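AA9 family lytic polysaccharide monooxygenase B (Heterobasidion irregulare TC 32-1, PDB 5NNS) uses an active-site copper ion to cleave cellulose oxidatively, breaking beta-1,4-glycosidic bonds with oxidation at C1. Local coordinates at residues Y7-T12 with A171-T176; P84-M89 with G193-S198. All coordinates share one frame; numbering follows the deposited sequence.

Contact 1. Residues Y7-T12 with A171-T176; sequences YSLAGT and AQLIVT
Tyr7 faces Ala171 and Leu9 faces Leu173 across two strand segments that run the same way, the CA atoms of Tyr7 and Ala171 lying 8.8 Å apart and those of Leu9 and Leu173 9.5 Å. Such a spacing is too wide for backbone pairing; it is that of two sheets packed face to face, as in the beta-sandwich of the AA9 family. The Tyr7 ring presents one face to the methyl of Ala171 in a CH-pi contact, with Ala171 CB 4.1 Å from the ring centroid and 29° off the normal. The methyl sits over the phenol end of the ring, and its closest approach is 3.6 Å, from Ala171 CB to Tyr7 CZ. A small residue suits this place, because the broad ring fills most of the distance between the sheets. Tyr7 CG lies anti to its carbonyl carbon (chi1 -58°), and from there the long ring extends across to the other strand. Its hydroxyl then reaches Gln30, whose NE2 is hydrogen-bonded to it, so the one polar atom of the side chain is satisfied although the residue is buried.

Further along, two branched side chains share the span more evenly: Leu9 CD1 meets Leu173 CD2 at 3.8 Å, methyl against methyl, with the two chains set obliquely. Ala63 of strand 63-66 touches both leucines. Beyond Leu9 the chain reverses in a type I' turn, the two-residue beta-hairpin between strands 4-9 and 12-15, closed by Leu9 N to Thr12 O at 3.0 Å and Thr12 N to Leu9 O at 3.3 Å. Cohesion between the two segments is therefore apolar, resting on methyl and ring contacts, while the phenol's polar demand is met elsewhere.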
ATOM      1  N   TYR A   7       3.282  -4.402  11.707  1.00 13.53           N
ATOM      2  CA  TYR A   7       4.516  -4.004  11.032  1.00 13.80           C
ATOM      3  C   TYR A   7       5.748  -4.365  11.856  1.00 14.36           C
ATOM      4  O   TYR A   7       5.670  -4.509  13.082  1.00 14.29           O
ATOM      5  CB  TYR A   7       4.537  -2.493  10.779  1.00 13.42           C
ATOM      6  CG  TYR A   7       3.386  -1.972   9.953  1.00 13.25           C
ATOM      7  CD1 TYR A   7       2.185  -1.611  10.554  1.00 13.32           C
ATOM      8  CD2 TYR A   7       3.501  -1.822   8.570  1.00 13.13           C
ATOM      9  CE1 TYR A   7       1.120  -1.129   9.803  1.00 13.26           C
ATOM     10  CE2 TYR A   7       2.444  -1.337   7.812  1.00 13.08           C
ATOM     11  CZ  TYR A   7       1.257  -0.996   8.433  1.00 12.99           C
ATOM     12  OH  TYR A   7       0.204  -0.517   7.704  1.00 12.95           O
ATOM     13  N   SER A   8       6.869  -4.532  11.155  1.00 14.90           N
ATOM     14  CA  SER A   8       8.204  -4.453  11.745  1.00 15.31           C
ATOM     15  C   SER A   8       8.945  -3.394  10.942  1.00 15.81           C
ATOM     16  O   SER A   8       9.178  -3.574   9.746  1.00 15.92           O
ATOM     17  CB  SER A   8       8.932  -5.799  11.694  1.00 15.30           C
ATOM     18  OG  SER A   8      10.245  -5.702  12.230  1.00 15.20           O
ATOM     19  N   LEU A   9       9.274  -2.283  11.599  1.00 16.72           N
ATOM     20  CA  LEU A   9       9.874  -1.118  10.957  1.00 17.39           C
ATOM     21  C   LEU A   9      11.202  -0.808  11.650  1.00 18.05           C
ATOM     22  O   LEU A   9      11.224  -0.431  12.829  1.00 17.20           O
ATOM     23  CB  LEU A   9       8.929   0.092  11.035  1.00 17.36           C
ATOM     24  CG  LEU A   9       7.469  -0.135  10.621  1.00 17.41           C
ATOM     25  CD1 LEU A   9       6.619   1.067  10.998  1.00 17.42           C
ATOM     26  CD2 LEU A   9       7.335  -0.432   9.132  1.00 17.42           C
ATOM     27  N   ALA A  10      12.299  -0.993  10.912  1.00 18.86           N
ATOM     28  CA  ALA A  10      13.652  -0.755  11.413  1.00 19.01           C
ATOM     29  C   ALA A  10      13.884  -1.443  12.768  1.00 19.57           C
ATOM     30  O   ALA A  10      14.324  -0.812  13.735  1.00 19.39           O
ATOM     31  CB  ALA A  10      13.911   0.741  11.493  1.00 19.19           C
ATOM     32  N   GLY A  11      13.538  -2.732  12.824  1.00 20.12           N
ATOM     33  CA  GLY A  11      13.802  -3.580  13.983  1.00 20.45           C
ATOM     34  C   GLY A  11      12.784  -3.585  15.115  1.00 20.66           C
ATOM     35  O   GLY A  11      12.989  -4.288  16.103  1.00 20.50           O
ATOM     36  N   THR A  12      11.694  -2.828  14.985  1.00 21.09           N
ATOM     37  CA  THR A  12      10.708  -2.677  16.069  1.00 21.17           C
ATOM     38  C   THR A  12       9.318  -3.084  15.603  1.00 21.03           C
ATOM     39  O   THR A  12       8.863  -2.650  14.547  1.00 21.03           O
ATOM     40  CB  THR A  12      10.649  -1.219  16.569  1.00 21.32           C
ATOM     41  OG1 THR A  12      11.951  -0.811  17.005  1.00 21.84           O
ATOM     42  CG2 THR A  12       9.648  -1.060  17.724  1.00 21.30           C
ATOM     43  N   ALA A 171       0.159   3.517   7.327  1.00 16.36           N
ATOM     44  CA  ALA A 171       0.851   3.677   8.607  1.00 16.65           C
ATOM     45  C   ALA A 171       1.532   5.040   8.639  1.00 17.05           C
ATOM     46  O   ALA A 171       2.056   5.488   7.619  1.00 16.89           O
ATOM     47  CB  ALA A 171       1.875   2.572   8.787  1.00 16.63           C
ATOM     48  N   GLN A 172       1.520   5.698   9.800  1.00 17.90           N
ATOM     49  CA  GLN A 172       2.182   7.001   9.964  1.00 18.49           C
ATOM     50  C   GLN A 172       3.648   6.814  10.349  1.00 18.91           C
ATOM     51  O   GLN A 172       3.959   6.046  11.258  1.00 18.91           O
ATOM     52  CB  GLN A 172       1.462   7.861  11.012  1.00 18.62           C
ATOM     53  CG  GLN A 172       0.053   8.259  10.596  1.00 18.89           C
ATOM     54  CD  GLN A 172      -0.604   9.304  11.489  1.00 19.02           C
ATOM     55  OE1 GLN A 172      -1.783   9.597  11.328  1.00 19.26           O
ATOM     56  NE2 GLN A 172       0.151   9.876  12.418  1.00 19.14           N
ATOM     57  N   LEU A 173       4.540   7.507   9.643  1.00 19.68           N
ATOM     58  CA  LEU A 173       5.967   7.493   9.954  1.00 20.59           C
ATOM     59  C   LEU A 173       6.489   8.900  10.232  1.00 21.75           C
ATOM     60  O   LEU A 173       5.931   9.887   9.752  1.00 22.18           O
ATOM     61  CB  LEU A 173       6.780   6.911   8.797  1.00 20.70           C
ATOM     62  CG  LEU A 173       6.408   5.548   8.221  1.00 20.65           C
ATOM     63  CD1 LEU A 173       7.320   5.246   7.043  1.00 20.63           C
ATOM     64  CD2 LEU A 173       6.494   4.459   9.277  1.00 20.88           C
ATOM     65  N   ILE A 174       7.556   8.969  11.022  1.00 23.20           N
ATOM     66  CA  ILE A 174       8.418  10.138  11.094  1.00 24.05           C
ATOM     67  C   ILE A 174       9.751   9.695  10.492  1.00 24.44           C
ATOM     68  O   ILE A 174      10.446   8.862  11.068  1.00 24.50           O
ATOM     69  CB  ILE A 174       8.592  10.647  12.544  1.00 24.63           C
ATOM     70  CG1 ILE A 174       7.230  11.051  13.132  1.00 25.00           C
ATOM     71  CG2 ILE A 174       9.542  11.842  12.579  1.00 25.10           C
ATOM     72  CD1 ILE A 174       7.232  11.301  14.629  1.00 24.97           C
ATOM     73  N   VAL A 175      10.082  10.230   9.317  1.00 25.10           N
ATOM     74  CA  VAL A 175      11.312   9.878   8.614  1.00 25.31           C
ATOM     75  C   VAL A 175      12.409  10.848   9.036  1.00 25.75           C
ATOM     76  O   VAL A 175      12.243  12.060   8.916  1.00 26.02           O
ATOM     77  CB  VAL A 175      11.110   9.892   7.081  1.00 25.85           C
ATOM     78  CG1 VAL A 175      12.420   9.654   6.342  1.00 25.75           C
ATOM     79  CG2 VAL A 175      10.083   8.838   6.685  1.00 26.19           C
ATOM     80  N   THR A 176      13.519  10.303   9.532  1.00 26.52           N
ATOM     81  CA  THR A 176      14.658  11.094  10.005  1.00 26.90           C
ATOM     82  C   THR A 176      15.858  10.870   9.090  1.00 27.29           C
ATOM     83  O   THR A 176      15.873   9.926   8.302  1.00 27.26           O
ATOM     84  CB  THR A 176      15.043  10.708  11.448  1.00 26.97           C
ATOM     85  OG1 THR A 176      15.530   9.359  11.479  1.00 27.42           O
ATOM     86  CG2 THR A 176      13.841  10.838  12.385  1.00 26.84           C
TER

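Contact 2. Residues P84-M89 with G193-S198; sequences PVMVYM and GAYSMS
The hydroxyl of Tyr195 is gripped from two quarters: Tyr88 OH donates a weak hydrogen bond to Tyr195 OH at 2.7 Å, and a carboxylate oxygen of Glu154 forms a second bond with the same atom. The two tyrosines come from opposite directions, Tyr88 from a strand and Tyr195 from a loop, and long side chains suit a gap in which the nearest CA atoms, those of Tyr88 and Ala194, are 11.8 Å apart. Tyr195 OH also approaches the partner ring obliquely, 3.3 Å from Tyr88 CZ. A third side chain closes in from the same strand as Tyr88. Met86 SD comes within 3.5 Å of Tyr195 OH, and its chain bends at the thioether (chi3 -77°), which brings CE to 3.6 Å from that oxygen and 4.4 Å from Tyr195 CZ. A methionine suits the place, since its flexible thioether can lay sulfur and methyl against the phenol's oxygen end.

Behind its hydroxyl the Tyr195 ring is covered too: Ala194 CB lies 4.2 Å above one face, toward the rim, and Phe166 meets the ring with planes about 20° apart. A phenylalanine in place of Tyr88 would probably leave the Tyr195 hydroxyl without its donor, dependent on Glu154 for its polar grip and less firmly fixed in direction.

The contact lays a long loop, the one after strand 165-176, on the face of the mixed sheet that points away from the four-stranded one. In that sheet strand 85-91 lies between strands 147-157 and 106-116; Met86 and Tyr88 point from it toward the loop, whereas Val85 and Val87 pack on Trp136 of the four-stranded sheet.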
ATOM      1  N   PRO A  84      -0.601  -7.598  -8.459  1.00 10.34           N
ATOM      2  CA  PRO A  84       0.606  -6.940  -7.977  1.00 10.36           C
ATOM      3  C   PRO A  84       0.548  -6.563  -6.503  1.00 10.52           C
ATOM      4  O   PRO A  84      -0.537  -6.459  -5.931  1.00 10.44           O
ATOM      5  CB  PRO A  84       0.666  -5.667  -8.828  1.00 10.32           C
ATOM      6  CG  PRO A  84      -0.760  -5.350  -9.103  1.00 10.17           C
ATOM      7  CD  PRO A  84      -1.398  -6.694  -9.315  1.00 10.26           C
ATOM      8  N   VAL A  85       1.730  -6.374  -5.913  1.00 10.69           N
ATOM      9  CA  VAL A  85       1.898  -5.718  -4.612  1.00 10.76           C
ATOM     10  C   VAL A  85       2.515  -4.358  -4.885  1.00 10.89           C
ATOM     11  O   VAL A  85       3.423  -4.259  -5.705  1.00 10.73           O
ATOM     12  CB  VAL A  85       2.862  -6.496  -3.687  1.00 10.74           C
ATOM     13  CG1 VAL A  85       3.020  -5.782  -2.345  1.00 10.64           C
ATOM     14  CG2 VAL A  85       2.393  -7.940  -3.503  1.00 10.72           C
ATOM     15  N   MET A  86       2.034  -3.323  -4.199  1.00 11.07           N
ATOM     16  CA  MET A  86       2.567  -1.968  -4.361  1.00 11.33           C
ATOM     17  C   MET A  86       2.765  -1.327  -3.005  1.00 11.48           C
ATOM     18  O   MET A  86       1.928  -1.486  -2.107  1.00 11.57           O
ATOM     19  CB  MET A  86       1.617  -1.113  -5.205  1.00 11.41           C
ATOM     20  CG  MET A  86       1.507  -1.573  -6.649  1.00 11.51           C
ATOM     21  SD  MET A  86       0.142  -0.770  -7.499  1.00 11.86           S
ATOM     22  CE  MET A  86      -1.243  -1.708  -6.842  1.00 11.60           C
ATOM     23  N   VAL A  87       3.873  -0.608  -2.860  1.00 11.65           N
ATOM     24  CA  VAL A  87       4.161   0.158  -1.654  1.00 12.00           C
ATOM     25  C   VAL A  87       4.322   1.623  -2.052  1.00 12.51           C
ATOM     26  O   VAL A  87       5.138   1.957  -2.906  1.00 12.38           O
ATOM     27  CB  VAL A  87       5.403  -0.380  -0.920  1.00 11.98           C
ATOM     28  CG1 VAL A  87       5.557   0.288   0.442  1.00 12.00           C
ATOM     29  CG2 VAL A  87       5.296  -1.895  -0.762  1.00 11.98           C
ATOM     30  N   TYR A  88       3.494   2.478  -1.455  1.00 13.44           N
ATOM     31  CA  TYR A  88       3.501   3.915  -1.705  1.00 14.04           C
ATOM     32  C   TYR A  88       3.924   4.653  -0.442  1.00 14.69           C
ATOM     33  O   TYR A  88       3.808   4.129   0.678  1.00 14.77           O
ATOM     34  CB  TYR A  88       2.097   4.413  -2.076  1.00 13.99           C
ATOM     35  CG  TYR A  88       1.592   4.098  -3.468  1.00 14.08           C
ATOM     36  CD1 TYR A  88       1.067   2.841  -3.779  1.00 14.13           C
ATOM     37  CD2 TYR A  88       1.582   5.075  -4.472  1.00 14.22           C
ATOM     38  CE1 TYR A  88       0.574   2.559  -5.046  1.00 14.10           C
ATOM     39  CE2 TYR A  88       1.089   4.800  -5.745  1.00 14.16           C
ATOM     40  CZ  TYR A  88       0.586   3.542  -6.025  1.00 14.17           C
ATOM     41  OH  TYR A  88       0.098   3.262  -7.282  1.00 14.28           O
ATOM     42  N   MET A  89       4.391   5.884  -0.632  1.00 15.08           N
ATOM     43  CA  MET A  89       4.498   6.847   0.455  1.00 15.47           C
ATOM     44  C   MET A  89       3.972   8.214   0.022  1.00 15.77           C
ATOM     45  O   MET A  89       3.843   8.500  -1.170  1.00 15.24           O
ATOM     46  CB  MET A  89       5.942   6.987   0.915  1.00 15.73           C
ATOM     47  CG  MET A  89       6.543   5.746   1.547  1.00 15.79           C
ATOM     48  SD  MET A  89       8.285   6.070   1.874  1.00 15.81           S
ATOM     49  CE  MET A  89       8.165   7.068   3.357  1.00 15.72           C
ATOM     50  N   GLY A 193      -7.518   9.018  -8.147  1.00 14.64           N
ATOM     51  CA  GLY A 193      -6.952   9.819  -9.233  1.00 14.47           C
ATOM     52  C   GLY A 193      -5.974   9.010 -10.062  1.00 14.47           C
ATOM     53  O   GLY A 193      -5.976   9.098 -11.289  1.00 14.43           O
ATOM     54  N   ALA A 194      -5.142   8.220  -9.382  1.00 14.48           N
ATOM     55  CA  ALA A 194      -4.098   7.410 -10.027  1.00 14.53           C
ATOM     56  C   ALA A 194      -4.640   6.277 -10.884  1.00 14.41           C
ATOM     57  O   ALA A 194      -4.031   5.931 -11.897  1.00 14.28           O
ATOM     58  CB  ALA A 194      -3.163   6.829  -8.973  1.00 14.51           C
ATOM     59  N   TYR A 195      -5.760   5.689 -10.449  1.00 14.45           N
ATOM     60  CA  TYR A 195      -6.321   4.486 -11.059  1.00 14.42           C
ATOM     61  C   TYR A 195      -7.648   4.784 -11.736  1.00 14.52           C
ATOM     62  O   TYR A 195      -8.361   5.701 -11.337  1.00 14.91           O
ATOM     63  CB  TYR A 195      -6.564   3.404  -9.993  1.00 14.28           C
ATOM     64  CG  TYR A 195      -5.355   2.997  -9.157  1.00 14.03           C
ATOM     65  CD1 TYR A 195      -4.087   2.839  -9.725  1.00 13.81           C
ATOM     66  CD2 TYR A 195      -5.493   2.725  -7.790  1.00 13.93           C
ATOM     67  CE1 TYR A 195      -2.999   2.453  -8.946  1.00 13.62           C
ATOM     68  CE2 TYR A 195      -4.409   2.336  -7.012  1.00 13.62           C
ATOM     69  CZ  TYR A 195      -3.165   2.200  -7.591  1.00 13.44           C
ATOM     70  OH  TYR A 195      -2.086   1.821  -6.814  1.00 13.29           O
ATOM     71  N   SER A 196      -7.978   3.996 -12.754  1.00 14.44           N
ATOM     72  CA  SER A 196      -9.323   3.994 -13.331  1.00 14.35           C
ATOM     73  C   SER A 196      -9.594   2.690 -14.065  1.00 14.23           C
ATOM     74  O   SER A 196      -8.677   1.913 -14.337  1.00 13.57           O
ATOM     75  CB  SER A 196      -9.531   5.178 -14.282  1.00 14.47           C
ATOM     76  OG  SER A 196      -8.916   4.967 -15.540  1.00 14.54           O
ATOM     77  N   MET A 197     -10.862   2.486 -14.416  1.00 14.39           N
ATOM     78  CA  MET A 197     -11.284   1.306 -15.174  1.00 14.55           C
ATOM     79  C   MET A 197     -10.836   1.275 -16.644  1.00 14.43           C
ATOM     80  O   MET A 197     -11.133   0.308 -17.337  1.00 15.10           O
ATOM     81  CB  MET A 197     -12.806   1.125 -15.070  1.00 14.72           C
ATOM     82  CG  MET A 197     -13.296   0.772 -13.665  1.00 14.96           C
ATOM     83  SD  MET A 197     -12.709  -0.818 -13.034  1.00 15.14           S
ATOM     84  CE  MET A 197     -13.757  -1.953 -13.948  1.00 15.10           C
ATOM     85  N   SER A 198     -10.140   2.308 -17.130  1.00 14.26           N
ATOM     86  CA  SER A 198      -9.479   2.244 -18.446  1.00 14.16           C
ATOM     87  C   SER A 198      -8.019   1.751 -18.382  1.00 13.99           C
ATOM     88  O   SER A 198      -7.403   1.498 -19.424  1.00 13.94           O
ATOM     89  CB  SER A 198      -9.582   3.594 -19.172  1.00 14.55           C
ATOM     90  OG  SER A 198      -9.099   4.652 -18.375  1.00 15.01           O
TER

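How the contacts relate
The centres of the two contacts are 22 Å apart, on opposite sides of the chain's centre, yet both draw on the mixed sheet. There strand 165-176, used by contact 1, and strand 85-91, used by contact 2, are separated by strand 147-157. The two segments of the mixed sheet touch through Met89, which takes no part in contact 2 itself: Met89 CE packs 4.2 Å from Leu173 CD1. Along the chain the segments alternate, 7-12, 84-89, 171-176, 193-198, so early, middle and late parts of the sequence meet, contact 1 between the sheets and contact 2 on the outer face of one. Strand 165-176 also carries Tyr167, a residue of the copper site.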